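Local coordinates for transcriptional regulatory protein RcsB (Salmonella typhimurium, PDB 5O8Z) that acts in the Rcs two-component signalling system as the response regulator that probably binds regulatory DNA and controls transcription of numerous genes, at residues I7-H12 with L53-S58; L70-K75 with L99-E104; I84-N89 with V107-A112; K149-K154 with K187-K192; S156-L161 with L175-K180. One frame throughout, in Å; residues are numbered along the deposited sequence.

Contact 1: I7-H12 with L53-S58; sequences IIADDH and LITDLS. With MG (magnesium ion), chain F; BEF (beryllium trifluoride ion), chain E.
D56 OD2 sits only 2.9 Å from D11 OD1, a closeness of two acceptors explained by the magnesium ion, which binds both at 2.1 Å. S58 O (2.2 Å), two waters and fluoride F1, 2.0 Å from the magnesium, bring its ligands to six. D56 OD1 is bonded covalently to the beryllium at 1.8 Å, and F2 takes hydrogen bonds from both L57 N and S58 N. With its CG anti to the backbone N (chi1 -164°), D10 lays its carboxylate flat against that of D56, planes 4° apart and OD2 3.3 Å from D56 CG. K109 forms a salt bridge with D10 OD2, probably offsetting the charge, while D10 OD1 accepts H12 N in an Asx turn. Behind the site, parallel strands 7-9 and 53-55 are joined by I54 N to I7 O (2.8 Å), A9 N to I54 O and D56 N to A9 O. This is the acidic pocket of a CheY-like receiver domain, with beryllium trifluoride standing in for the aspartyl phosphate.

Contact 2: L70-K75 with L99-E104; sequences LIKYIK and LDLDIE
I71 and L101 carry the apolar part. The I71 methyl CG2 presses on L101 CD1 at 3.4 Å, tighter than usual for two carbons, and the two side chains cross at about a right angle. L101 works with both branches: CD1 against I71, and CD2 against the aliphatic chain of K72, which it also crosses at about a right angle, reaching K72 CG at 3.8 Å. The same I71 methyl also meets I103 CG2 at 4.0 Å. The polar part belongs to K75. Bent at chi2 and chi3 (71°), its chain directs the ammonium group toward the turn after helix 92-100. There NZ donates to D102 O at 2.7 Å, approaching from above the carbonyl plane, and makes a weak second bond to L101 O at 3.3 Å. On the way, K75 CD lies 4.1 Å from I103 CG2. Opposite charges are near as well: D102 OD2 is 4.6 Å from K75 NZ, too far for a salt bridge but probably favourable. D102 has positive phi (58°) and is the first residue to leave the helical conformation. The contact ties the middle of helix 67-77 to the segment that leads into strand 105-108, and strand 82-87 supports it from the sheet, its V85 touching both I71 and I103, while E104 OE1 holds I83 N.

Contact 3: I84-N89 with V107-A112; sequences IVLTMN and VLKQGA. With BEF (beryllium trifluoride ion), chain E.
The carboxamide of Q110 meets the peptide of M88 obliquely: NE2 donates to M88 O at 2.6 Å, the oxygen tilted 34° from the amide plane and the nitrogen well above the carbonyl plane. OE1 of Q110 rests 3.4 Å from M88 CA. The amide of N89 lies near the beryllium trifluoride, ND2 3.5 Å from F2, but its hydrogen bond goes to S58 OG. Both loops follow the parallel strands of the beta-alpha-beta unit 82-87, 92-100, 105-108, paired by V107 N to V85 O (2.7 Å), T87 N to V107 O and K109 N to T87 O. On one side of the sheet L86 CD1 packs on V107 CG1 at 3.7 Å. K109 stretches its chain past T87 and M88 to bring NZ to F3 (2.8 Å), and has a salt bridge to D10 besides. M88 N grips the same fluoride. T87 OG1, anti to its own N (chi1 -173°), donates to F2 at 2.7 Å and closes an ST turn by accepting N89 N. M88 also touches M88 of the second subunit.

Contact 4: K149-K154 with K187-K192; sequences KRLSPK and KSAMMK
K192 and R150 form the close part of the contact. The lysine leaves helix 179-193 with CG beside its own N (chi1 -71°) and runs extended from there, carrying NZ to the carbonyl of R150. The bond from K192 NZ to R150 O is 3.0 Å long, and the donor stands 23° out of the carbonyl plane. The methylene CD of K192 lies beside the same oxygen at 3.5 Å, so the end of the chain, not NZ alone, rests against this oxygen. E155 gives the ammonium group a second partner, a salt bridge through OE1, and that oxygen also accepts S152 N; a single carboxylate thus serves the lysine and the start of helix 153-162. Away from this bond the fit is looser. L151 CG and A189 CB, the apolar pair, are 4.5 Å apart. K149 touches K192 through its root, CB to CG at 4.0 Å, and then sends its end away from the helix; the side chain of R150 also starts off in the direction away from it. Both residues are exposed and touch a crystal neighbour. Within the LuxR-type DNA-binding domain, the contact fastens the lead-in to helix 153-162 onto helix 179-193, with S152 as N-cap of the former, and L151 and A189 both reach L159 of helix 153-162.

Contact 5: S156-L161 with L175-K180; sequences SEVLRL and LNRSIK
E157 carries its CG anti to the backbone N (chi1 -152°) and then runs extended, while R177 bends at chi3 (-146°); together these torsions bring carboxylate and guanidinium into a salt bridge. R177 NH2 donates to E157 OE1 at 2.9 Å. The oxygen lies at the guanidinium edge, near its plane, but the nitrogen comes from above the carboxylate, and the two flat groups stand 68° apart. The other nitrogen, NH1, bonds to Q185 OE1 and passes V158 CG2 at 3.8 Å, so the guanidinium is held at both ends. Beneath this polar pair lies L175. Its CD2 meets L161 CD1 tip to tip at 3.7 Å, and its CD1 reaches V158 CG2 at 4.0 Å while lying over one face of the R177 guanidinium. The side chains of E157 and L175 slide past each other in opposite directions, CG of the first near CD2 of the second. N176, with positive phi, is the C-prime residue of the Schellman motif that ends helix 168-175, and S178 caps the next helix through T181 N. The turn of the predicted helix-turn-helix is thus packed on helix 153-162, between helix 168-175, whose I171 touches L161, and helix 179-193, whose I182 and Q185 reach V158.

Contacts 1 and 3 share the bound beryllium trifluoride from neighbouring strands of one sheet, their centres 11 Å apart, and are joined by the salt bridge from K109 NZ to D10 OD2 at 2.6 Å. Contact 2 lies outside the pocket but touches both: I71 CD1 is 3.3 Å from L57 CD2, and I103 CD1 is 3.5 Å from V85 CG2. Contacts 4 and 5 belong to the DNA-binding domain and share helices 153-162 and 179-193, touching where A189 CB meets L159 CD2 at 3.7 Å. Between the domains nothing of these contacts touches; contact 2 comes nearest to contact 4, about 6 Å between nearest atoms, whereas contacts 1 and 5 keep about 16 Å.

Contact 1: I7-H12 with L53-S58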
# COMPACT_ATOMS: atom_id res chain seq x y z
N ILE B 7 15.83 -10.40 9.52
CA ILE B 7 15.82 -8.97 9.27
C ILE B 7 14.48 -8.63 8.64
O ILE B 7 14.01 -9.32 7.75
CB ILE B 7 16.98 -8.55 8.33
CG1 ILE B 7 18.29 -8.63 9.12
CG2 ILE B 7 16.77 -7.14 7.79
CD1 ILE B 7 19.53 -8.19 8.36
N ILE B 8 13.88 -7.55 9.12
CA ILE B 8 12.62 -7.05 8.60
C ILE B 8 12.83 -5.68 8.01
O ILE B 8 13.51 -4.84 8.60
CB ILE B 8 11.57 -6.93 9.70
CG1 ILE B 8 11.37 -8.27 10.41
CG2 ILE B 8 10.25 -6.50 9.11
CD1 ILE B 8 10.64 -8.14 11.75
N ALA B 9 12.23 -5.43 6.86
CA ALA B 9 12.32 -4.12 6.23
C ALA B 9 10.97 -3.68 5.68
O ALA B 9 10.37 -4.39 4.88
CB ALA B 9 13.36 -4.14 5.11
N ASP B 10 10.50 -2.52 6.11
CA ASP B 10 9.29 -1.89 5.58
C ASP B 10 9.33 -0.41 5.91
O ASP B 10 9.77 -0.07 7.00
CB ASP B 10 8.04 -2.52 6.20
CG ASP B 10 6.75 -2.20 5.41
OD1 ASP B 10 6.35 -1.01 5.40
OD2 ASP B 10 6.12 -3.14 4.83
N ASP B 11 8.85 0.45 5.00
CA ASP B 11 8.82 1.89 5.26
C ASP B 11 7.70 2.39 6.19
O ASP B 11 7.65 3.58 6.50
CB ASP B 11 8.86 2.72 3.96
CG ASP B 11 7.69 2.47 3.03
OD1 ASP B 11 7.25 1.31 2.93
OD2 ASP B 11 7.23 3.42 2.36
N HIS B 12 6.81 1.49 6.62
CA HIS B 12 5.74 1.84 7.54
C HIS B 12 6.01 1.20 8.90
O HIS B 12 5.89 -0.01 9.02
CB HIS B 12 4.41 1.32 7.01
CG HIS B 12 3.95 1.99 5.77
ND1 HIS B 12 3.01 1.43 4.93
CD2 HIS B 12 4.30 3.17 5.21
CE1 HIS B 12 2.79 2.25 3.92
NE2 HIS B 12 3.55 3.31 4.06
N LEU B 53 15.55 -12.51 5.19
CA LEU B 53 15.06 -11.16 5.07
C LEU B 53 13.55 -11.21 4.74
O LEU B 53 13.18 -11.86 3.79
CB LEU B 53 15.82 -10.42 3.96
CG LEU B 53 15.25 -9.09 3.46
CD1 LEU B 53 15.17 -8.06 4.59
CD2 LEU B 53 16.08 -8.54 2.33
N ILE B 54 12.73 -10.54 5.54
CA ILE B 54 11.33 -10.30 5.25
C ILE B 54 11.26 -8.85 4.81
O ILE B 54 11.44 -7.96 5.63
CB ILE B 54 10.45 -10.48 6.51
CG1 ILE B 54 10.60 -11.90 7.07
CG2 ILE B 54 9.00 -10.11 6.18
CD1 ILE B 54 9.95 -12.09 8.44
N THR B 55 11.01 -8.62 3.52
CA THR B 55 11.13 -7.27 2.95
C THR B 55 9.93 -6.81 2.21
O THR B 55 9.29 -7.55 1.49
CB THR B 55 12.36 -7.07 2.03
OG1 THR B 55 12.51 -5.66 1.72
CG2 THR B 55 12.26 -7.86 0.71
N ASP B 56 9.71 -5.52 2.33
CA ASP B 56 8.73 -4.77 1.58
C ASP B 56 9.27 -4.49 0.17
O ASP B 56 10.48 -4.58 -0.02
CB ASP B 56 8.50 -3.47 2.34
CG ASP B 56 7.35 -2.70 1.84
OD1 ASP B 56 6.45 -3.30 1.23
OD2 ASP B 56 7.33 -1.49 2.04
N LEU B 57 8.39 -4.19 -0.79
CA LEU B 57 8.79 -3.81 -2.16
C LEU B 57 8.89 -2.30 -2.34
O LEU B 57 9.87 -1.84 -2.90
CB LEU B 57 7.82 -4.35 -3.24
CG LEU B 57 7.86 -5.83 -3.64
CD1 LEU B 57 6.83 -6.11 -4.74
CD2 LEU B 57 9.24 -6.29 -4.10
N SER B 58 7.87 -1.54 -1.92
CA SER B 58 7.92 -0.09 -2.04
C SER B 58 8.48 0.51 -0.77
O SER B 58 7.83 0.46 0.26
CB SER B 58 6.57 0.56 -2.35
OG SER B 58 5.99 -0.03 -3.50
MG MG F . 6.09 0.12 1.59
BE BEF E . 5.10 -2.52 0.26
F1 BEF E . 5.26 -1.04 0.19
F2 BEF E . 5.41 -3.08 -1.09
F3 BEF E . 3.81 -3.07 0.76
O HOH W 1 8.86 -6.46 5.79
O HOH W 2 4.76 -0.15 3.16
O HOH W 3 5.20 1.87 1.17

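Contact 2: L70-K75 with L99-E104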
# COMPACT_ATOMS: atom_id res chain seq x y z
N LEU B 70 16.04 -3.81 -6.11
CA LEU B 70 16.64 -4.08 -4.81
C LEU B 70 16.78 -5.57 -4.51
O LEU B 70 17.78 -5.99 -3.91
CB LEU B 70 15.84 -3.40 -3.71
CG LEU B 70 16.23 -3.70 -2.28
CD1 LEU B 70 17.64 -3.19 -2.03
CD2 LEU B 70 15.22 -3.09 -1.31
N ILE B 71 15.78 -6.37 -4.89
CA ILE B 71 15.81 -7.80 -4.59
C ILE B 71 16.92 -8.51 -5.36
O ILE B 71 17.73 -9.21 -4.76
CB ILE B 71 14.45 -8.47 -4.83
CG1 ILE B 71 13.44 -7.90 -3.83
CG2 ILE B 71 14.56 -9.98 -4.66
CD1 ILE B 71 12.02 -8.06 -4.25
N LYS B 72 16.97 -8.30 -6.67
CA LYS B 72 18.14 -8.71 -7.49
C LYS B 72 19.47 -8.34 -6.85
O LYS B 72 20.38 -9.16 -6.77
CB LYS B 72 18.08 -8.09 -8.88
CG LYS B 72 17.13 -8.78 -9.84
CD LYS B 72 17.01 -7.99 -11.14
CE LYS B 72 16.65 -8.88 -12.32
NZ LYS B 72 17.74 -9.84 -12.68
N TYR B 73 19.59 -7.10 -6.38
CA TYR B 73 20.81 -6.64 -5.75
C TYR B 73 21.15 -7.48 -4.53
O TYR B 73 22.27 -7.92 -4.34
CB TYR B 73 20.72 -5.15 -5.41
CG TYR B 73 21.97 -4.57 -4.82
CD1 TYR B 73 22.25 -4.70 -3.46
CD2 TYR B 73 22.89 -3.89 -5.62
CE1 TYR B 73 23.40 -4.18 -2.91
CE2 TYR B 73 24.05 -3.36 -5.08
CZ TYR B 73 24.29 -3.51 -3.73
OH TYR B 73 25.43 -3.01 -3.20
N ILE B 74 20.15 -7.74 -3.70
CA ILE B 74 20.33 -8.60 -2.54
C ILE B 74 20.69 -10.03 -2.97
O ILE B 74 21.54 -10.66 -2.35
CB ILE B 74 19.09 -8.59 -1.62
CG1 ILE B 74 18.91 -7.20 -1.02
CG2 ILE B 74 19.24 -9.60 -0.49
CD1 ILE B 74 17.53 -6.93 -0.47
N LYS B 75 20.07 -10.55 -4.01
CA LYS B 75 20.42 -11.91 -4.47
C LYS B 75 21.88 -12.05 -4.90
O LYS B 75 22.56 -13.00 -4.50
CB LYS B 75 19.49 -12.36 -5.61
CG LYS B 75 18.09 -12.72 -5.14
CD LYS B 75 17.59 -13.99 -5.81
CE LYS B 75 18.33 -15.23 -5.31
NZ LYS B 75 17.57 -16.46 -5.67
N LEU B 99 8.42 -13.61 -8.49
CA LEU B 99 8.54 -15.06 -8.60
C LEU B 99 9.65 -15.51 -9.54
O LEU B 99 10.28 -16.52 -9.28
CB LEU B 99 7.22 -15.70 -9.05
CG LEU B 99 7.23 -17.24 -9.07
CD1 LEU B 99 6.11 -17.86 -8.26
CD2 LEU B 99 7.23 -17.78 -10.49
N ASP B 100 9.88 -14.77 -10.62
CA ASP B 100 10.99 -15.04 -11.53
C ASP B 100 12.35 -14.97 -10.86
O ASP B 100 13.28 -15.58 -11.35
CB ASP B 100 11.01 -14.06 -12.71
CG ASP B 100 9.92 -14.32 -13.74
OD1 ASP B 100 9.33 -15.43 -13.72
OD2 ASP B 100 9.68 -13.41 -14.58
N LEU B 101 12.46 -14.23 -9.76
CA LEU B 101 13.75 -14.10 -9.06
C LEU B 101 14.12 -15.28 -8.19
O LEU B 101 15.21 -15.30 -7.65
CB LEU B 101 13.75 -12.84 -8.20
CG LEU B 101 13.42 -11.53 -8.90
CD1 LEU B 101 13.56 -10.41 -7.88
CD2 LEU B 101 14.33 -11.31 -10.11
N ASP B 102 13.20 -16.23 -8.01
CA ASP B 102 13.46 -17.47 -7.28
C ASP B 102 13.91 -17.14 -5.87
O ASP B 102 15.05 -17.38 -5.48
CB ASP B 102 14.46 -18.36 -8.03
CG ASP B 102 14.52 -19.77 -7.46
OD1 ASP B 102 13.46 -20.39 -7.21
OD2 ASP B 102 15.65 -20.28 -7.28
N ILE B 103 12.99 -16.55 -5.13
CA ILE B 103 13.17 -16.27 -3.72
C ILE B 103 12.30 -17.24 -2.92
O ILE B 103 11.59 -18.05 -3.49
CB ILE B 103 12.83 -14.81 -3.38
CG1 ILE B 103 11.40 -14.44 -3.77
CG2 ILE B 103 13.84 -13.88 -4.05
CD1 ILE B 103 10.89 -13.23 -3.03
N GLU B 104 12.38 -17.15 -1.60
CA GLU B 104 11.82 -18.16 -0.74
C GLU B 104 10.35 -17.93 -0.34
O GLU B 104 9.78 -18.73 0.39
CB GLU B 104 12.74 -18.35 0.48
CG GLU B 104 14.03 -19.10 0.16
CD GLU B 104 15.00 -18.34 -0.78
OE1 GLU B 104 15.11 -17.08 -0.69
OE2 GLU B 104 15.69 -19.01 -1.59

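Contact 3: I84-N89 with V107-A112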
# COMPACT_ATOMS: atom_id res chain seq x y z
N ILE B 84 11.87 -13.45 1.84
CA ILE B 84 10.41 -13.46 1.73
C ILE B 84 9.92 -12.04 1.53
O ILE B 84 10.23 -11.15 2.33
CB ILE B 84 9.71 -14.03 2.98
CG1 ILE B 84 10.17 -15.46 3.25
CG2 ILE B 84 8.19 -14.01 2.83
CD1 ILE B 84 9.95 -15.89 4.68
N VAL B 85 9.14 -11.83 0.48
CA VAL B 85 8.60 -10.50 0.19
C VAL B 85 7.21 -10.42 0.80
O VAL B 85 6.40 -11.35 0.65
CB VAL B 85 8.57 -10.24 -1.32
CG1 VAL B 85 7.74 -9.02 -1.65
CG2 VAL B 85 9.99 -10.11 -1.83
N LEU B 86 6.97 -9.33 1.54
CA LEU B 86 5.66 -9.05 2.14
C LEU B 86 5.28 -7.70 1.59
O LEU B 86 5.91 -6.70 1.92
CB LEU B 86 5.74 -9.02 3.67
CG LEU B 86 4.51 -8.51 4.44
CD1 LEU B 86 3.29 -9.41 4.25
CD2 LEU B 86 4.82 -8.41 5.93
N THR B 87 4.25 -7.67 0.74
CA THR B 87 3.91 -6.50 -0.05
C THR B 87 2.41 -6.31 -0.22
O THR B 87 1.66 -7.27 -0.24
CB THR B 87 4.58 -6.59 -1.45
OG1 THR B 87 4.38 -5.36 -2.17
CG2 THR B 87 4.08 -7.78 -2.27
N MET B 88 1.99 -5.06 -0.32
CA MET B 88 0.64 -4.71 -0.70
C MET B 88 0.45 -4.62 -2.21
O MET B 88 -0.66 -4.37 -2.65
CB MET B 88 0.23 -3.37 -0.08
CG MET B 88 0.90 -2.15 -0.71
SD MET B 88 0.49 -0.63 0.16
CE MET B 88 1.82 -0.58 1.35
N ASN B 89 1.54 -4.75 -2.98
CA ASN B 89 1.51 -4.53 -4.42
C ASN B 89 1.05 -5.82 -5.09
O ASN B 89 1.87 -6.68 -5.45
CB ASN B 89 2.91 -4.11 -4.97
CG ASN B 89 3.48 -2.82 -4.31
OD1 ASN B 89 2.78 -2.07 -3.62
ND2 ASN B 89 4.77 -2.58 -4.51
N VAL B 107 4.28 -13.01 0.14
CA VAL B 107 3.08 -12.87 0.98
C VAL B 107 2.46 -11.53 0.72
O VAL B 107 3.16 -10.52 0.66
CB VAL B 107 3.41 -12.98 2.49
CG1 VAL B 107 2.15 -12.81 3.34
CG2 VAL B 107 4.04 -14.32 2.80
N LEU B 108 1.14 -11.50 0.59
CA LEU B 108 0.44 -10.25 0.41
C LEU B 108 -0.05 -9.70 1.74
O LEU B 108 -0.62 -10.44 2.56
CB LEU B 108 -0.77 -10.42 -0.52
CG LEU B 108 -0.43 -10.88 -1.92
CD1 LEU B 108 -1.68 -11.21 -2.73
CD2 LEU B 108 0.44 -9.84 -2.62
N LYS B 109 0.12 -8.40 1.93
CA LYS B 109 -0.50 -7.69 3.07
C LYS B 109 -2.03 -7.76 3.04
O LYS B 109 -2.65 -7.76 4.10
CB LYS B 109 -0.03 -6.23 3.14
CG LYS B 109 1.48 -6.07 3.29
CD LYS B 109 1.89 -4.61 3.26
CE LYS B 109 3.38 -4.44 3.63
NZ LYS B 109 3.87 -3.02 3.53
N GLN B 110 -2.62 -7.81 1.84
CA GLN B 110 -4.07 -8.07 1.67
C GLN B 110 -4.45 -9.53 1.92
O GLN B 110 -5.61 -9.87 1.72
CB GLN B 110 -4.57 -7.78 0.23
CG GLN B 110 -4.21 -6.45 -0.37
CD GLN B 110 -2.87 -6.44 -1.08
OE1 GLN B 110 -1.88 -7.00 -0.59
NE2 GLN B 110 -2.82 -5.77 -2.20
N GLY B 111 -3.51 -10.39 2.28
CA GLY B 111 -3.79 -11.84 2.43
C GLY B 111 -4.31 -12.22 3.80
O GLY B 111 -4.88 -11.39 4.50
N ALA B 112 -4.12 -13.48 4.15
CA ALA B 112 -4.56 -14.01 5.44
C ALA B 112 -3.56 -13.70 6.58
O ALA B 112 -2.37 -13.51 6.33
CB ALA B 112 -4.82 -15.52 5.35
BE BEF E . 5.10 -2.52 0.26
F1 BEF E . 5.26 -1.04 0.19
F2 BEF E . 5.41 -3.08 -1.09
F3 BEF E . 3.81 -3.07 0.76

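Contact 4: K149-K154 with K187-K192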
# COMPACT_ATOMS: atom_id res chain seq x y z
N LYS B 149 8.62 -13.98 -22.41
CA LYS B 149 9.16 -12.90 -23.24
C LYS B 149 9.71 -11.71 -22.44
O LYS B 149 9.16 -11.35 -21.39
CB LYS B 149 8.11 -12.43 -24.25
CG LYS B 149 7.59 -13.55 -25.15
CD LYS B 149 7.28 -13.07 -26.56
CE LYS B 149 6.38 -14.04 -27.32
NZ LYS B 149 7.01 -15.37 -27.57
N ARG B 150 10.80 -11.13 -22.94
CA ARG B 150 11.48 -9.98 -22.33
C ARG B 150 11.42 -8.79 -23.30
O ARG B 150 11.18 -8.96 -24.50
CB ARG B 150 12.94 -10.30 -22.00
CG ARG B 150 13.22 -11.67 -21.40
CD ARG B 150 12.75 -11.80 -19.96
NE ARG B 150 12.70 -13.21 -19.55
CZ ARG B 150 13.78 -13.94 -19.27
NH1 ARG B 150 14.99 -13.41 -19.35
NH2 ARG B 150 13.64 -15.21 -18.91
N LEU B 151 11.66 -7.60 -22.76
CA LEU B 151 11.58 -6.35 -23.53
C LEU B 151 12.78 -6.19 -24.46
O LEU B 151 13.90 -6.51 -24.08
CB LEU B 151 11.51 -5.13 -22.60
CG LEU B 151 10.17 -4.74 -21.99
CD1 LEU B 151 9.43 -5.91 -21.37
CD2 LEU B 151 10.40 -3.65 -20.96
N SER B 152 12.53 -5.67 -25.66
CA SER B 152 13.62 -5.30 -26.58
C SER B 152 14.20 -3.97 -26.11
O SER B 152 13.58 -3.27 -25.32
CB SER B 152 13.09 -5.17 -28.01
OG SER B 152 12.42 -3.93 -28.19
N PRO B 153 15.38 -3.59 -26.63
CA PRO B 153 15.94 -2.29 -26.26
C PRO B 153 15.04 -1.12 -26.64
O PRO B 153 14.95 -0.15 -25.90
CB PRO B 153 17.25 -2.22 -27.07
CG PRO B 153 17.60 -3.62 -27.37
CD PRO B 153 16.34 -4.41 -27.40
N LYS B 154 14.39 -1.21 -27.79
CA LYS B 154 13.45 -0.20 -28.20
C LYS B 154 12.30 -0.06 -27.22
O LYS B 154 12.00 1.03 -26.79
CB LYS B 154 12.92 -0.48 -29.59
CG LYS B 154 13.90 -0.11 -30.69
CD LYS B 154 13.27 -0.42 -32.04
CE LYS B 154 14.18 -0.08 -33.20
NZ LYS B 154 14.70 1.31 -33.10
N LYS B 187 2.49 -0.87 -26.75
CA LYS B 187 1.51 -1.94 -26.58
C LYS B 187 2.15 -3.33 -26.64
O LYS B 187 1.72 -4.25 -25.95
CB LYS B 187 0.31 -1.78 -27.55
CG LYS B 187 0.42 -2.41 -28.93
CD LYS B 187 -0.95 -2.35 -29.59
CE LYS B 187 -1.43 -3.74 -29.99
NZ LYS B 187 -2.89 -3.77 -30.28
N SER B 188 3.19 -3.48 -27.43
CA SER B 188 3.91 -4.75 -27.50
C SER B 188 4.60 -5.06 -26.16
O SER B 188 4.50 -6.18 -25.65
CB SER B 188 4.94 -4.70 -28.62
OG SER B 188 5.60 -5.93 -28.70
N ALA B 189 5.30 -4.08 -25.62
CA ALA B 189 5.87 -4.16 -24.26
C ALA B 189 4.84 -4.54 -23.20
O ALA B 189 5.08 -5.42 -22.38
CB ALA B 189 6.54 -2.86 -23.87
N MET B 190 3.69 -3.89 -23.25
CA MET B 190 2.57 -4.21 -22.36
C MET B 190 2.12 -5.68 -22.46
O MET B 190 1.96 -6.37 -21.43
CB MET B 190 1.39 -3.24 -22.62
CG MET B 190 1.69 -1.83 -22.11
SD MET B 190 0.41 -0.60 -22.42
CE MET B 190 -0.75 -1.00 -21.10
N MET B 191 1.93 -6.16 -23.69
CA MET B 191 1.54 -7.56 -23.90
C MET B 191 2.54 -8.52 -23.25
O MET B 191 2.15 -9.48 -22.60
CB MET B 191 1.39 -7.90 -25.39
CG MET B 191 0.02 -7.60 -25.97
SD MET B 191 0.02 -7.93 -27.74
CE MET B 191 -0.43 -9.66 -27.75
N LYS B 192 3.82 -8.22 -23.41
CA LYS B 192 4.89 -9.03 -22.81
C LYS B 192 4.85 -9.08 -21.29
O LYS B 192 5.04 -10.13 -20.69
CB LYS B 192 6.26 -8.52 -23.26
CG LYS B 192 6.55 -8.82 -24.72
CD LYS B 192 7.86 -8.19 -25.15
CE LYS B 192 8.24 -8.61 -26.57
NZ LYS B 192 9.63 -8.16 -26.88

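Contact 5: S156-L161 with L175-K180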
# COMPACT_ATOMS: atom_id res chain seq x y z
N SER B 156 12.14 -1.16 -24.04
CA SER B 156 12.67 -0.67 -22.77
C SER B 156 12.86 0.85 -22.79
O SER B 156 12.55 1.53 -21.80
CB SER B 156 13.98 -1.37 -22.42
OG SER B 156 13.82 -2.78 -22.49
N GLU B 157 13.33 1.38 -23.92
CA GLU B 157 13.55 2.82 -24.13
C GLU B 157 12.28 3.66 -23.99
O GLU B 157 12.28 4.65 -23.29
CB GLU B 157 14.18 3.06 -25.51
CG GLU B 157 15.06 4.30 -25.64
CD GLU B 157 16.04 4.20 -26.80
OE1 GLU B 157 15.74 3.48 -27.79
OE2 GLU B 157 17.12 4.83 -26.73
N VAL B 158 11.20 3.24 -24.64
CA VAL B 158 9.90 3.90 -24.50
C VAL B 158 9.37 3.84 -23.04
O VAL B 158 8.85 4.83 -22.52
CB VAL B 158 8.85 3.29 -25.47
CG1 VAL B 158 7.48 3.88 -25.22
CG2 VAL B 158 9.25 3.53 -26.93
N LEU B 159 9.54 2.68 -22.38
CA LEU B 159 8.98 2.48 -21.05
C LEU B 159 9.74 3.24 -19.96
O LEU B 159 9.12 3.81 -19.07
CB LEU B 159 8.84 0.99 -20.71
CG LEU B 159 7.42 0.41 -20.88
CD1 LEU B 159 6.73 0.82 -22.18
CD2 LEU B 159 7.45 -1.11 -20.75
N ARG B 160 11.07 3.30 -20.07
CA ARG B 160 11.90 4.08 -19.15
C ARG B 160 11.49 5.55 -19.12
O ARG B 160 11.57 6.17 -18.06
CB ARG B 160 13.37 3.94 -19.49
N LEU B 161 11.05 6.10 -20.25
CA LEU B 161 10.55 7.49 -20.32
C LEU B 161 9.12 7.64 -19.85
O LEU B 161 8.76 8.66 -19.26
CB LEU B 161 10.68 8.06 -21.74
CG LEU B 161 12.12 8.25 -22.23
CD1 LEU B 161 12.11 8.60 -23.71
CD2 LEU B 161 12.85 9.32 -21.41
N LEU B 175 12.47 10.68 -28.79
CA LEU B 175 13.19 9.60 -29.47
C LEU B 175 13.28 9.78 -30.99
O LEU B 175 13.98 9.03 -31.67
CB LEU B 175 12.56 8.25 -29.12
CG LEU B 175 12.44 7.93 -27.61
CD1 LEU B 175 11.75 6.60 -27.37
CD2 LEU B 175 13.80 7.96 -26.91
N ASN B 176 12.59 10.80 -31.52
CA ASN B 176 12.49 11.06 -32.96
C ASN B 176 11.84 9.88 -33.71
O ASN B 176 12.36 9.39 -34.72
CB ASN B 176 13.86 11.45 -33.56
CG ASN B 176 13.73 12.13 -34.92
OD1 ASN B 176 12.62 12.38 -35.40
ND2 ASN B 176 14.86 12.38 -35.57
N ARG B 177 10.69 9.45 -33.18
CA ARG B 177 9.89 8.38 -33.76
C ARG B 177 8.46 8.85 -33.90
O ARG B 177 8.03 9.71 -33.15
CB ARG B 177 9.88 7.14 -32.86
CG ARG B 177 11.12 6.28 -32.97
CD ARG B 177 11.11 5.20 -31.89
NE ARG B 177 12.46 4.91 -31.43
CZ ARG B 177 12.77 4.14 -30.39
NH1 ARG B 177 11.82 3.51 -29.69
NH2 ARG B 177 14.06 3.96 -30.08
N SER B 178 7.73 8.27 -34.84
CA SER B 178 6.31 8.57 -34.99
C SER B 178 5.49 8.10 -33.76
O SER B 178 5.95 7.27 -32.95
CB SER B 178 5.76 7.93 -36.26
OG SER B 178 5.54 6.54 -36.08
N ILE B 179 4.29 8.65 -33.64
CA ILE B 179 3.35 8.30 -32.59
C ILE B 179 2.92 6.85 -32.75
O ILE B 179 2.83 6.12 -31.77
CB ILE B 179 2.08 9.20 -32.62
CG1 ILE B 179 2.42 10.69 -32.44
CG2 ILE B 179 1.07 8.76 -31.56
CD1 ILE B 179 3.01 11.05 -31.10
N LYS B 180 2.63 6.46 -34.00
CA LYS B 180 2.27 5.09 -34.35
C LYS B 180 3.33 4.11 -33.88
O LYS B 180 3.00 3.13 -33.22
CB LYS B 180 2.04 4.95 -35.85